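Local coordinates for pheromone cOB1/lipoprotein, YaeC family (Enterococcus faecalis, PDB 4EF1) that probably binds methionine in a cleft between two lobes, as a lipoprotein of the NlpA family, and carries selenomethionine in this crystal, at residues V31-T36 against K218-V223; A16-H21 against K222-K227; D231-K236 against I241-E246; V86-K91 against L118-D123. All blocks are in the same frame, centred on the assembly; numbering follows the deposited sequence.

In the fold
Two lobes of a binding-protein fold share these four contacts. Contacts 1, 2 and 3 lie in the lobe that carries both chain ends, and contact 4 in the other. Contacts 1 and 2 touch each other and share helix 215-225, whose successive turns meet edge strand 31-37 and then helix 12-28; both are buried and apolar. Contact 3, about 9 Å from contact 2 between centres, takes the following helix to the opposite edge of the same sheet, is only partly buried and adds bridging waters to its hydrocarbon core. Contact 4, some 34 Å from contact 1 between centres, is buried packing of helix on strand beside the ligand.

Contact 1: residues V31-T36 against K218-V223; sequences VKLEVT and KKLVKV
Val-31 and Lys-219 meet because each sends a branch to the position opposite its own carbonyl carbon. In Val-31 this branch is CG2, placed there by a chi1 of 172°; in Lys-219 it is CG, beyond which the chain runs on fully extended. The two side chains cross obliquely, with Val-31 CG2 lying 4.0 Å from Lys-219 CD, so it is the aliphatic middle of the lysine that does the packing. Its ammonium end continues past the valine to Glu-29, whose backbone O it binds just before the strand begins. The second pair is leucine on leucine. Leu-33 and Leu-220 have nearly the same pair of torsions and come together through single methyl groups, Leu-33 CD2 being 4.2 Å from Leu-220 CD1. These are modest contacts, and the pairing illustrates how an alternating strand serves two environments: Val-31 and Leu-33 face the helix, whereas Lys-32 and Glu-34, of the intervening parity, form their own salt bridge, with Lys-32 NZ 2.7 Å from Glu-34 OE2. The ammonium meets the carboxylate oxygen on its anti side, 22° out of the carboxylate plane. Around this contact, strand 31-37 forms one edge of the six-stranded sheet and is hydrogen-bonded to strand 4-10. Leu-33 rests on Val-8 and Leu-220 on Leu-6 of that neighbour, while helix 12-28 lies alongside, its Leu-26 touching both Val-31 and Val-223 and its Leu-19 packing on Val-35.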
loop_
_atom_site.group_PDB
_atom_site.type_symbol
_atom_site.label_atom_id
_atom_site.label_comp_id
_atom_site.label_asym_id
_atom_site.label_seq_id
_atom_site.Cartn_x
_atom_site.Cartn_y
_atom_site.Cartn_z
ATOM N N VAL A 31 25.497 -6.854 7.139
ATOM C CA VAL A 31 24.666 -6.986 5.937
ATOM C C VAL A 31 24.885 -5.776 5.030
ATOM O O VAL A 31 24.782 -4.657 5.491
ATOM C CB VAL A 31 23.165 -7.117 6.310
ATOM C CG1 VAL A 31 22.269 -7.064 5.072
ATOM C CG2 VAL A 31 22.910 -8.394 7.089
ATOM N N LYS A 32 25.191 -6.017 3.754
ATOM C CA LYS A 32 25.227 -4.962 2.738
ATOM C C LYS A 32 23.868 -4.942 2.014
ATOM O O LYS A 32 23.562 -5.786 1.149
ATOM C CB LYS A 32 26.360 -5.186 1.742
ATOM C CG LYS A 32 26.480 -4.101 0.682
ATOM C CD LYS A 32 27.654 -4.350 -0.273
ATOM C CE LYS A 32 27.914 -3.151 -1.184
ATOM N NZ LYS A 32 26.682 -2.698 -1.900
ATOM N N LEU A 33 23.055 -3.978 2.402
ATOM C CA LEU A 33 21.738 -3.801 1.850
ATOM C C LEU A 33 21.837 -3.084 0.490
ATOM O O LEU A 33 22.553 -2.084 0.342
ATOM C CB LEU A 33 20.886 -3.032 2.855
ATOM C CG LEU A 33 19.442 -2.847 2.545
ATOM C CD1 LEU A 33 18.777 -4.226 2.432
ATOM C CD2 LEU A 33 18.836 -2.032 3.660
ATOM N N GLU A 34 21.174 -3.639 -0.517
ATOM C CA GLU A 34 21.125 -3.041 -1.850
ATOM C C GLU A 34 19.671 -2.942 -2.282
ATOM O O GLU A 34 18.876 -3.840 -2.020
ATOM C CB GLU A 34 21.962 -3.858 -2.838
ATOM C CG GLU A 34 23.444 -3.882 -2.475
ATOM C CD GLU A 34 24.319 -4.664 -3.458
ATOM O OE1 GLU A 34 23.783 -5.258 -4.425
ATOM O OE2 GLU A 34 25.550 -4.696 -3.229
ATOM N N VAL A 35 19.318 -1.825 -2.897
ATOM C CA VAL A 35 17.928 -1.515 -3.192
ATOM C C VAL A 35 17.714 -1.366 -4.702
ATOM O O VAL A 35 18.511 -0.705 -5.378
ATOM C CB VAL A 35 17.516 -0.207 -2.503
ATOM C CG1 VAL A 35 16.063 0.122 -2.795
ATOM C CG2 VAL A 35 17.748 -0.309 -1.020
ATOM N N THR A 36 16.651 -1.980 -5.213
ATOM C CA THR A 36 16.233 -1.823 -6.633
ATOM C C THR A 36 14.846 -1.212 -6.539
ATOM O O THR A 36 14.046 -1.719 -5.779
ATOM C CB THR A 36 16.191 -3.160 -7.367
ATOM O OG1 THR A 36 17.511 -3.698 -7.393
ATOM C CG2 THR A 36 15.711 -3.006 -8.822
ATOM N N LYS A 218 15.775 -11.572 8.589
ATOM C CA LYS A 218 15.315 -11.326 9.956
ATOM C C LYS A 218 16.016 -10.100 10.556
ATOM O O LYS A 218 15.392 -9.314 11.223
ATOM C CB LYS A 218 15.452 -12.575 10.826
ATOM C CG LYS A 218 14.456 -13.657 10.368
ATOM C CD LYS A 218 14.268 -14.852 11.292
ATOM C CE LYS A 218 15.491 -15.726 11.482
ATOM N NZ LYS A 218 15.092 -17.044 12.052
ATOM N N LYS A 219 17.294 -9.938 10.278
ATOM C CA LYS A 219 18.043 -8.755 10.762
ATOM C C LYS A 219 17.416 -7.477 10.211
ATOM O O LYS A 219 17.246 -6.496 10.940
ATOM C CB LYS A 219 19.527 -8.842 10.346
ATOM C CG LYS A 219 20.382 -9.743 11.231
ATOM C CD LYS A 219 21.767 -9.913 10.639
ATOM C CE LYS A 219 22.555 -10.903 11.436
ATOM N NZ LYS A 219 23.938 -10.886 10.893
ATOM N N LEU A 220 17.076 -7.515 8.922
ATOM C CA LEU A 220 16.411 -6.409 8.244
ATOM C C LEU A 220 15.088 -6.086 8.850
ATOM O O LEU A 220 14.822 -4.943 9.132
ATOM C CB LEU A 220 16.203 -6.682 6.753
ATOM C CG LEU A 220 15.439 -5.621 5.933
ATOM C CD1 LEU A 220 16.097 -4.246 5.971
ATOM C CD2 LEU A 220 15.375 -6.161 4.526
ATOM N N VAL A 221 14.244 -7.092 9.043
ATOM C CA VAL A 221 12.939 -6.858 9.670
ATOM C C VAL A 221 13.064 -6.233 11.055
ATOM O O VAL A 221 12.293 -5.356 11.393
ATOM C CB VAL A 221 12.064 -8.159 9.717
ATOM C CG1 VAL A 221 10.762 -7.924 10.498
ATOM C CG2 VAL A 221 11.765 -8.628 8.306
ATOM N N LYS A 222 14.017 -6.712 11.863
ATOM C CA LYS A 222 14.184 -6.220 13.212
ATOM C C LYS A 222 14.635 -4.752 13.164
ATOM O O LYS A 222 14.131 -3.949 13.942
ATOM C CB LYS A 222 15.198 -7.033 14.022
ATOM C CG LYS A 222 15.308 -6.586 15.496
ATOM C CD LYS A 222 16.358 -7.391 16.235
ATOM C CE LYS A 222 16.462 -7.050 17.695
ATOM N NZ LYS A 222 17.423 -7.913 18.428
ATOM N N VAL A 223 15.566 -4.430 12.251
ATOM C CA VAL A 223 16.109 -3.038 12.152
ATOM C C VAL A 223 14.990 -2.119 11.681
ATOM O O VAL A 223 14.749 -1.047 12.284
ATOM C CB VAL A 223 17.339 -2.968 11.234
ATOM C CG1 VAL A 223 17.632 -1.527 10.845
ATOM C CG2 VAL A 223 18.528 -3.643 11.884
#

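Contact 2: residues A16-H21 against K222-K227; sequences AEILEH and KVLRSK
In the lobe of the type II periplasmic binding-protein fold that holds the chain ends, helices 12-28 and 215-225 pack side by side over the sheet, and Leu-224 is where they meet within these segments. Its two methyl groups part to serve two neighbouring residues of the other helix. Leu-224 CD2 meets Ile-18 CG2 at 3.3 Å, tighter than the usual van der Waals separation; so short a carbon pair may partly reflect the model. Leu-224 CD1 touches Leu-19 CD2 more loosely, at 4.4 Å. The branch that Ile-18 uses is its CG2 methyl, which a chi1 of -73° sets opposite the backbone N, leaving CG1 to run beside that nitrogen. The first bond of the Leu-19 side chain points away from Leu-224, and the contact is made by its terminal CD2 methyl.

All three residues are buried, and the apolar layer extends beyond them: Tyr-57 of strand 55-60 lies against both Ile-18 and Leu-19, and Val-22 adds to the cover of Leu-224. The side chain of Ile-18 is about 10 Å from the bound selenomethionine, one turn along from His-15, which lines the pocket. Where helix 215-225 gives way to helix 227-236, Ser-226 sits at the N-cap position of the latter. Two donors from this one residue grip the backbone O of Val-223: Ser-226 N at 3.0 Å, and Ser-226 OG at 2.7 Å, the hydroxyl approaching in the carbonyl plane on a lone pair, with a C=O...donor angle of 138°.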
loop_
_atom_site.group_PDB
_atom_site.type_symbol
_atom_site.label_atom_id
_atom_site.label_comp_id
_atom_site.label_asym_id
_atom_site.label_seq_id
_atom_site.Cartn_x
_atom_site.Cartn_y
_atom_site.Cartn_z
ATOM N N ALA A 16 11.787 2.575 -0.596
ATOM C CA ALA A 16 13.198 2.648 -0.943
ATOM C C ALA A 16 13.949 3.668 -0.093
ATOM O O ALA A 16 15.128 3.455 0.246
ATOM C CB ALA A 16 13.422 2.944 -2.438
ATOM N N GLU A 17 13.280 4.760 0.253
ATOM C CA GLU A 17 13.901 5.787 1.138
ATOM C C GLU A 17 14.120 5.226 2.587
ATOM O O GLU A 17 15.146 5.503 3.226
ATOM C CB GLU A 17 13.095 7.083 1.109
ATOM C CG GLU A 17 13.144 7.799 -0.245
ATOM C CD GLU A 17 12.617 9.226 -0.199
ATOM O OE1 GLU A 17 12.041 9.670 0.819
ATOM O OE2 GLU A 17 12.780 9.922 -1.200
ATOM N N ILE A 18 13.222 4.344 3.032
ATOM C CA ILE A 18 13.359 3.675 4.343
ATOM C C ILE A 18 14.569 2.752 4.303
ATOM O O ILE A 18 15.436 2.826 5.181
ATOM C CB ILE A 18 12.069 2.891 4.724
ATOM C CG1 ILE A 18 10.973 3.894 5.120
ATOM C CG2 ILE A 18 12.308 1.934 5.885
ATOM C CD1 ILE A 18 9.594 3.270 5.372
ATOM N N LEU A 19 14.648 1.942 3.239
ATOM C CA LEU A 19 15.776 1.035 3.001
ATOM C C LEU A 19 17.129 1.776 2.944
ATOM O O LEU A 19 18.103 1.399 3.635
ATOM C CB LEU A 19 15.529 0.168 1.771
ATOM C CG LEU A 19 14.358 -0.821 1.904
ATOM C CD1 LEU A 19 14.082 -1.506 0.604
ATOM C CD2 LEU A 19 14.600 -1.848 3.032
ATOM N N GLU A 20 17.206 2.829 2.147
ATOM C CA GLU A 20 18.445 3.617 2.109
ATOM C C GLU A 20 18.825 4.068 3.513
ATOM O O GLU A 20 20.003 3.998 3.892
ATOM C CB GLU A 20 18.335 4.851 1.181
ATOM C CG GLU A 20 18.228 4.553 -0.319
ATOM C CD GLU A 20 19.439 3.856 -0.935
ATOM O OE1 GLU A 20 20.576 4.055 -0.466
ATOM O OE2 GLU A 20 19.233 3.051 -1.889
ATOM N N HIS A 21 17.849 4.581 4.265
ATOM C CA HIS A 21 18.081 5.089 5.609
ATOM C C HIS A 21 18.682 4.077 6.561
ATOM O O HIS A 21 19.515 4.430 7.390
ATOM C CB HIS A 21 16.798 5.723 6.182
ATOM C CG HIS A 21 16.928 6.161 7.622
ATOM N ND1 HIS A 21 17.583 7.273 7.975
ATOM C CD2 HIS A 21 16.498 5.570 8.805
ATOM C CE1 HIS A 21 17.580 7.393 9.324
ATOM N NE2 HIS A 21 16.910 6.369 9.827
ATOM N N LYS A 222 14.017 -6.712 11.863
ATOM C CA LYS A 222 14.184 -6.220 13.212
ATOM C C LYS A 222 14.635 -4.752 13.164
ATOM O O LYS A 222 14.131 -3.949 13.942
ATOM C CB LYS A 222 15.198 -7.033 14.022
ATOM C CG LYS A 222 15.308 -6.586 15.496
ATOM C CD LYS A 222 16.358 -7.391 16.235
ATOM C CE LYS A 222 16.462 -7.050 17.695
ATOM N NZ LYS A 222 17.423 -7.913 18.428
ATOM N N VAL A 223 15.566 -4.430 12.251
ATOM C CA VAL A 223 16.109 -3.038 12.152
ATOM C C VAL A 223 14.990 -2.119 11.681
ATOM O O VAL A 223 14.749 -1.047 12.284
ATOM C CB VAL A 223 17.339 -2.968 11.234
ATOM C CG1 VAL A 223 17.632 -1.527 10.845
ATOM C CG2 VAL A 223 18.528 -3.643 11.884
ATOM N N LEU A 224 14.210 -2.572 10.704
ATOM C CA LEU A 224 13.062 -1.809 10.218
ATOM C C LEU A 224 11.969 -1.534 11.271
ATOM O O LEU A 224 11.291 -0.503 11.194
ATOM C CB LEU A 224 12.447 -2.467 8.990
ATOM C CG LEU A 224 13.214 -2.407 7.693
ATOM C CD1 LEU A 224 12.511 -3.299 6.681
ATOM C CD2 LEU A 224 13.368 -0.946 7.219
ATOM N N ARG A 225 11.824 -2.428 12.252
ATOM C CA ARG A 225 10.885 -2.234 13.369
ATOM C C ARG A 225 11.503 -1.596 14.605
ATOM O O ARG A 225 10.780 -1.300 15.585
ATOM C CB ARG A 225 10.285 -3.586 13.775
ATOM C CG ARG A 225 9.438 -4.206 12.698
ATOM C CD ARG A 225 9.067 -5.603 13.113
ATOM N NE ARG A 225 7.979 -6.152 12.324
ATOM C CZ ARG A 225 7.596 -7.435 12.344
ATOM N NH1 ARG A 225 8.219 -8.350 13.098
ATOM N NH2 ARG A 225 6.562 -7.825 11.608
ATOM N N SER A 226 12.820 -1.352 14.614
ATOM C CA SER A 226 13.458 -0.803 15.829
ATOM C C SER A 226 12.936 0.605 16.117
ATOM O O SER A 226 12.590 1.314 15.175
ATOM C CB SER A 226 14.980 -0.764 15.699
ATOM O OG SER A 226 15.369 0.115 14.646
ATOM N N LYS A 227 12.896 0.975 17.390
ATOM C CA LYS A 227 12.309 2.231 17.837
ATOM C C LYS A 227 12.901 3.445 17.104
ATOM O O LYS A 227 12.143 4.295 16.668
ATOM C CB LYS A 227 12.476 2.407 19.362
ATOM C CG LYS A 227 11.925 3.709 19.950
ATOM C CD LYS A 227 12.327 3.897 21.396
ATOM C CE LYS A 227 11.785 5.221 21.987
ATOM N NZ LYS A 227 10.305 5.363 21.931
#

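Contact 3: residues D231-K236 against I241-E246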
loop_
_atom_site.group_PDB
_atom_site.type_symbol
_atom_site.label_atom_id
_atom_site.label_comp_id
_atom_site.label_asym_id
_atom_site.label_seq_id
_atom_site.Cartn_x
_atom_site.Cartn_y
_atom_site.Cartn_z
ATOM N N ASP A 231 10.560 5.874 14.737
ATOM C CA ASP A 231 10.459 7.330 15.042
ATOM C C ASP A 231 10.858 8.171 13.825
ATOM O O ASP A 231 10.216 9.174 13.522
ATOM C CB ASP A 231 11.298 7.694 16.250
ATOM C CG ASP A 231 10.751 7.109 17.541
ATOM O OD1 ASP A 231 9.670 6.507 17.482
ATOM O OD2 ASP A 231 11.395 7.224 18.601
ATOM N N TRP A 232 11.930 7.778 13.149
ATOM C CA TRP A 232 12.366 8.488 11.939
ATOM C C TRP A 232 11.290 8.466 10.882
ATOM O O TRP A 232 10.930 9.503 10.316
ATOM C CB TRP A 232 13.693 7.912 11.471
ATOM C CG TRP A 232 14.189 8.554 10.226
ATOM C CD1 TRP A 232 14.977 9.705 10.101
ATOM C CD2 TRP A 232 13.905 8.129 8.861
ATOM N NE1 TRP A 232 15.206 9.988 8.784
ATOM C CE2 TRP A 232 14.589 9.082 7.986
ATOM C CE3 TRP A 232 13.194 7.068 8.290
ATOM C CZ2 TRP A 232 14.560 8.959 6.603
ATOM C CZ3 TRP A 232 13.150 6.970 6.879
ATOM C CH2 TRP A 232 13.837 7.882 6.065
ATOM N N ILE A 233 10.690 7.298 10.675
ATOM C CA ILE A 233 9.596 7.130 9.729
ATOM C C ILE A 233 8.426 8.065 10.078
ATOM O O ILE A 233 7.937 8.818 9.234
ATOM C CB ILE A 233 9.089 5.653 9.685
ATOM C CG1 ILE A 233 10.136 4.703 9.139
ATOM C CG2 ILE A 233 7.859 5.507 8.813
ATOM C CD1 ILE A 233 9.672 3.260 9.166
ATOM N N THR A 234 8.017 8.048 11.336
ATOM C CA THR A 234 6.941 8.894 11.837
ATOM C C THR A 234 7.207 10.398 11.650
ATOM O O THR A 234 6.303 11.139 11.246
ATOM C CB THR A 234 6.636 8.551 13.327
ATOM O OG1 THR A 234 6.134 7.219 13.346
ATOM C CG2 THR A 234 5.572 9.479 13.931
ATOM N N LYS A 235 8.441 10.810 11.874
ATOM C CA LYS A 235 8.843 12.211 11.708
ATOM C C LYS A 235 8.917 12.599 10.231
ATOM O O LYS A 235 8.418 13.652 9.841
ATOM C CB LYS A 235 10.166 12.467 12.376
ATOM N N LYS A 236 9.514 11.737 9.412
ATOM C CA LYS A 236 9.738 12.033 7.999
ATOM C C LYS A 236 8.482 12.352 7.215
ATOM O O LYS A 236 8.480 13.351 6.530
ATOM C CB LYS A 236 10.472 10.880 7.323
ATOM C CG LYS A 236 10.867 11.049 5.874
ATOM C CD LYS A 236 12.059 11.948 5.637
ATOM C CE LYS A 236 12.315 12.051 4.144
ATOM N NZ LYS A 236 13.484 12.917 3.936
ATOM N N ILE A 241 2.766 7.601 7.076
ATOM C CA ILE A 241 3.351 6.247 7.035
ATOM C C ILE A 241 3.436 5.815 8.503
ATOM O O ILE A 241 4.071 6.480 9.312
ATOM C CB ILE A 241 4.735 6.235 6.337
ATOM C CG1 ILE A 241 4.683 6.938 4.939
ATOM C CG2 ILE A 241 5.269 4.799 6.224
ATOM C CD1 ILE A 241 3.732 6.372 3.895
ATOM N N VAL A 242 2.780 4.709 8.842
ATOM C CA VAL A 242 2.574 4.348 10.268
ATOM C C VAL A 242 3.318 3.033 10.538
ATOM O O VAL A 242 2.892 1.963 10.061
ATOM C CB VAL A 242 1.069 4.151 10.609
ATOM C CG1 VAL A 242 0.903 3.710 12.064
ATOM C CG2 VAL A 242 0.225 5.392 10.269
ATOM N N PRO A 243 4.444 3.109 11.246
ATOM C CA PRO A 243 5.189 1.887 11.570
ATOM C C PRO A 243 4.345 0.929 12.399
ATOM O O PRO A 243 3.535 1.387 13.254
ATOM C CB PRO A 243 6.379 2.411 12.387
ATOM C CG PRO A 243 6.519 3.844 12.009
ATOM C CD PRO A 243 5.113 4.315 11.788
ATOM N N VAL A 244 4.503 -0.369 12.138
ATOM C CA VAL A 244 3.915 -1.430 12.975
ATOM C C VAL A 244 4.990 -2.368 13.511
ATOM O O VAL A 244 6.060 -2.497 12.942
ATOM C CB VAL A 244 2.836 -2.256 12.262
ATOM C CG1 VAL A 244 1.683 -1.353 11.890
ATOM C CG2 VAL A 244 3.388 -2.995 11.036
ATOM N N ASN A 245 4.666 -3.021 14.614
ATOM C CA ASN A 245 5.560 -3.963 15.319
ATOM C C ASN A 245 5.324 -5.451 15.025
ATOM O O ASN A 245 6.109 -6.269 15.417
ATOM C CB ASN A 245 5.422 -3.737 16.827
ATOM C CG ASN A 245 5.971 -2.392 17.258
ATOM O OD1 ASN A 245 7.051 -1.966 16.806
ATOM N ND2 ASN A 245 5.253 -1.726 18.174
ATOM N N GLU A 246 4.261 -5.783 14.305
ATOM C CA GLU A 246 3.886 -7.161 14.061
ATOM C C GLU A 246 2.940 -7.148 12.869
ATOM O O GLU A 246 2.484 -6.094 12.455
ATOM C CB GLU A 246 3.180 -7.753 15.284
ATOM C CG GLU A 246 1.857 -7.073 15.631
ATOM C CD GLU A 246 1.131 -7.701 16.816
ATOM O OE1 GLU A 246 1.661 -8.638 17.451
ATOM O OE2 GLU A 246 -0.001 -7.251 17.102
ATOM O OXT GLU A 246 2.604 -8.182 12.318
HETATM O O HOH W 1 5.029 8.996 8.753
HETATM O O HOH W 2 3.561 7.225 12.081
#
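Ile-233 supplies the tight half of this contact through one methyl group, CG2, which is wedged between two residues of the chain's last segment. It lies 3.7 Å from Ile-241 CG2, the two side chains crossing at about a right angle, and 3.8 Å from Pro-243 CG, where isoleucine and proline slide past each other in opposite directions. With chi1 at -66°, CG2 is the branch directed at Ile-241 and Pro-243. Ile-18 of helix 12-28 closes over Ile-233 as well.

The looser half belongs to Thr-234, an exposed residue whose OG1 stands 3.5 Å from Pro-243 CD, at the CD-CG edge of the proline ring. This hydroxyl is also tied to the backbone O of Gln-230, one turn earlier. Here water replaces hydrocarbon: one molecule donates to Ile-233 O at 3.0 Å and accepts from Ile-241 N at 3.1 Å, and a second lies 2.9 Å from Thr-234 OG1 while donating to Ile-241 O. One bridge thus joins backbone to backbone, the other a side-chain hydroxyl to backbone.

Val-242 and Val-244 bond through their backbones to Leu-83 and Ile-81, making this segment the antiparallel edge of the six-stranded sheet: after the C-terminal helix the chain doubles back, and its edge strand packs against that helix in the lobe of a type II binding-protein fold.

Contact 4: residues V86-K91 against L118-D123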
loop_
_atom_site.group_PDB
_atom_site.type_symbol
_atom_site.label_atom_id
_atom_site.label_comp_id
_atom_site.label_asym_id
_atom_site.label_seq_id
_atom_site.Cartn_x
_atom_site.Cartn_y
_atom_site.Cartn_z
ATOM N N VAL A 86 -5.062 4.813 3.306
ATOM C CA VAL A 86 -5.306 5.240 1.940
ATOM C C VAL A 86 -6.372 6.361 1.895
ATOM O O VAL A 86 -7.347 6.392 2.666
ATOM C CB VAL A 86 -5.727 4.030 1.074
ATOM C CG1 VAL A 86 -7.131 3.559 1.464
ATOM C CG2 VAL A 86 -5.609 4.337 -0.418
ATOM N N GLY A 87 -6.148 7.305 0.998
ATOM C CA GLY A 87 -7.073 8.407 0.802
ATOM C C GLY A 87 -7.772 8.486 -0.540
ATOM O O GLY A 87 -7.294 7.943 -1.554
ATOM N N LEU A 88 -8.903 9.187 -0.509
ATOM C CA LEU A 88 -9.623 9.620 -1.690
ATOM C C LEU A 88 -9.232 11.083 -1.846
ATOM O O LEU A 88 -9.268 11.844 -0.864
ATOM C CB LEU A 88 -11.150 9.502 -1.544
ATOM C CG LEU A 88 -11.836 8.149 -1.763
ATOM C CD1 LEU A 88 -13.268 8.263 -1.230
ATOM C CD2 LEU A 88 -11.801 7.669 -3.218
ATOM N N TYR A 89 -8.920 11.472 -3.096
ATOM C CA TYR A 89 -8.450 12.827 -3.452
ATOM C C TYR A 89 -9.298 13.425 -4.573
ATOM O O TYR A 89 -9.855 12.708 -5.396
ATOM C CB TYR A 89 -6.993 12.762 -3.885
ATOM C CG TYR A 89 -6.048 12.161 -2.852
ATOM C CD1 TYR A 89 -5.922 10.789 -2.701
ATOM C CD2 TYR A 89 -5.228 12.981 -2.078
ATOM C CE1 TYR A 89 -5.059 10.238 -1.763
ATOM C CE2 TYR A 89 -4.352 12.453 -1.139
ATOM C CZ TYR A 89 -4.258 11.096 -0.982
ATOM O OH TYR A 89 -3.392 10.568 -0.056
ATOM N N SER A 90 -9.439 14.748 -4.560
ATOM C CA SER A 90 -10.199 15.496 -5.588
ATOM C C SER A 90 -9.762 16.936 -5.558
ATOM O O SER A 90 -9.660 17.497 -4.496
ATOM C CB SER A 90 -11.683 15.468 -5.289
ATOM O OG SER A 90 -12.457 16.226 -6.242
ATOM N N LYS A 91 -9.529 17.517 -6.723
ATOM C CA LYS A 91 -9.282 18.921 -6.815
ATOM C C LYS A 91 -10.596 19.714 -6.795
ATOM O O LYS A 91 -10.602 20.850 -6.354
ATOM C CB LYS A 91 -8.488 19.244 -8.087
ATOM C CG LYS A 91 -7.096 18.667 -8.130
ATOM C CD LYS A 91 -6.393 19.140 -9.387
ATOM C CE LYS A 91 -4.912 18.848 -9.378
ATOM N NZ LYS A 91 -4.364 19.483 -10.593
ATOM N N LEU A 118 -14.569 1.137 -0.121
ATOM C CA LEU A 118 -15.867 0.782 0.429
ATOM C C LEU A 118 -15.957 1.122 1.948
ATOM O O LEU A 118 -16.981 1.666 2.368
ATOM C CB LEU A 118 -16.198 -0.700 0.161
ATOM C CG LEU A 118 -16.448 -1.105 -1.305
ATOM C CD1 LEU A 118 -16.793 -2.577 -1.437
ATOM C CD2 LEU A 118 -17.571 -0.289 -1.910
ATOM N N THR A 119 -14.893 0.829 2.738
ATOM C CA THR A 119 -14.883 1.162 4.172
ATOM C C THR A 119 -14.858 2.693 4.351
ATOM O O THR A 119 -15.484 3.229 5.264
ATOM C CB THR A 119 -13.689 0.583 4.988
ATOM O OG1 THR A 119 -12.455 1.237 4.647
ATOM C CG2 THR A 119 -13.573 -0.943 4.851
ATOM N N ILE A 120 -14.136 3.396 3.492
ATOM C CA ILE A 120 -14.105 4.877 3.593
ATOM C C ILE A 120 -15.554 5.440 3.390
ATOM O O ILE A 120 -16.045 6.197 4.196
ATOM C CB ILE A 120 -13.105 5.509 2.618
ATOM C CG1 ILE A 120 -11.664 5.225 3.060
ATOM C CG2 ILE A 120 -13.380 7.025 2.440
ATOM C CD1 ILE A 120 -10.638 5.500 1.985
ATOM N N LEU A 121 -16.224 5.001 2.321
ATOM C CA LEU A 121 -17.557 5.476 2.005
ATOM C C LEU A 121 -18.605 5.042 3.093
ATOM O O LEU A 121 -19.503 5.826 3.433
ATOM C CB LEU A 121 -17.980 5.040 0.591
ATOM C CG LEU A 121 -17.109 5.644 -0.522
ATOM C CD1 LEU A 121 -17.381 4.954 -1.844
ATOM C CD2 LEU A 121 -17.220 7.178 -0.598
ATOM N N GLU A 122 -18.447 3.823 3.642
ATOM C CA GLU A 122 -19.255 3.374 4.785
ATOM C C GLU A 122 -19.032 4.254 6.034
ATOM O O GLU A 122 -20.002 4.695 6.669
ATOM C CB GLU A 122 -18.975 1.881 5.119
ATOM C CG GLU A 122 -19.842 1.320 6.237
ATOM C CD GLU A 122 -20.037 -0.192 6.184
ATOM O OE1 GLU A 122 -19.054 -0.910 6.042
ATOM O OE2 GLU A 122 -21.168 -0.668 6.363
ATOM N N ASP A 123 -17.768 4.520 6.386
ATOM C CA ASP A 123 -17.459 5.388 7.545
ATOM C C ASP A 123 -18.095 6.761 7.378
ATOM O O ASP A 123 -18.608 7.320 8.342
ATOM C CB ASP A 123 -15.955 5.595 7.738
ATOM C CG ASP A 123 -15.214 4.331 8.094
ATOM O OD1 ASP A 123 -15.835 3.342 8.538
ATOM O OD2 ASP A 123 -13.977 4.366 7.910
#
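Ile-120 carries this contact with two separate methyl groups, one for each of two residues on the strand side. CD1, at the far end of its longer branch, lies 3.5 Å from the backbone O of Val-86 and 4.0 Å from Val-86 CG1. The second methyl, CG2, is 3.9 Å from Leu-88 CD1, and these two side chains slide past each other in opposite directions. Leu-88 CD1 also meets Leu-121 CD2, at 4.1 Å, with the side chains at about a right angle. A chi1 of 70° places Val-86 CG1 between its own backbone N and carbonyl carbon, and from there it faces the isoleucine.

One shell out, Leu-174 of the adjacent strand 172-175 touches Val-86, Leu-88 and Ile-120 alike, so that the three share one buried apolar patch. Strand 87-89 is held on both sides by backbone bonds, Gly-87 to Ile-175 and Leu-88 to Ala-193, while Val-86 N is also bound by the carboxylate of Glu-195. On the helix side, Arg-116, a pocket residue, lies against Val-86.

That valine is about 5 Å from the bound selenomethionine, two residues after Glu-84 of the same pocket. The short link from strand 75-83 in one sheet to strand 87-89 in the other passes here, one of the crossings between lobes beside the ligand cleft, consistent with the type II periplasmic binding-protein fold.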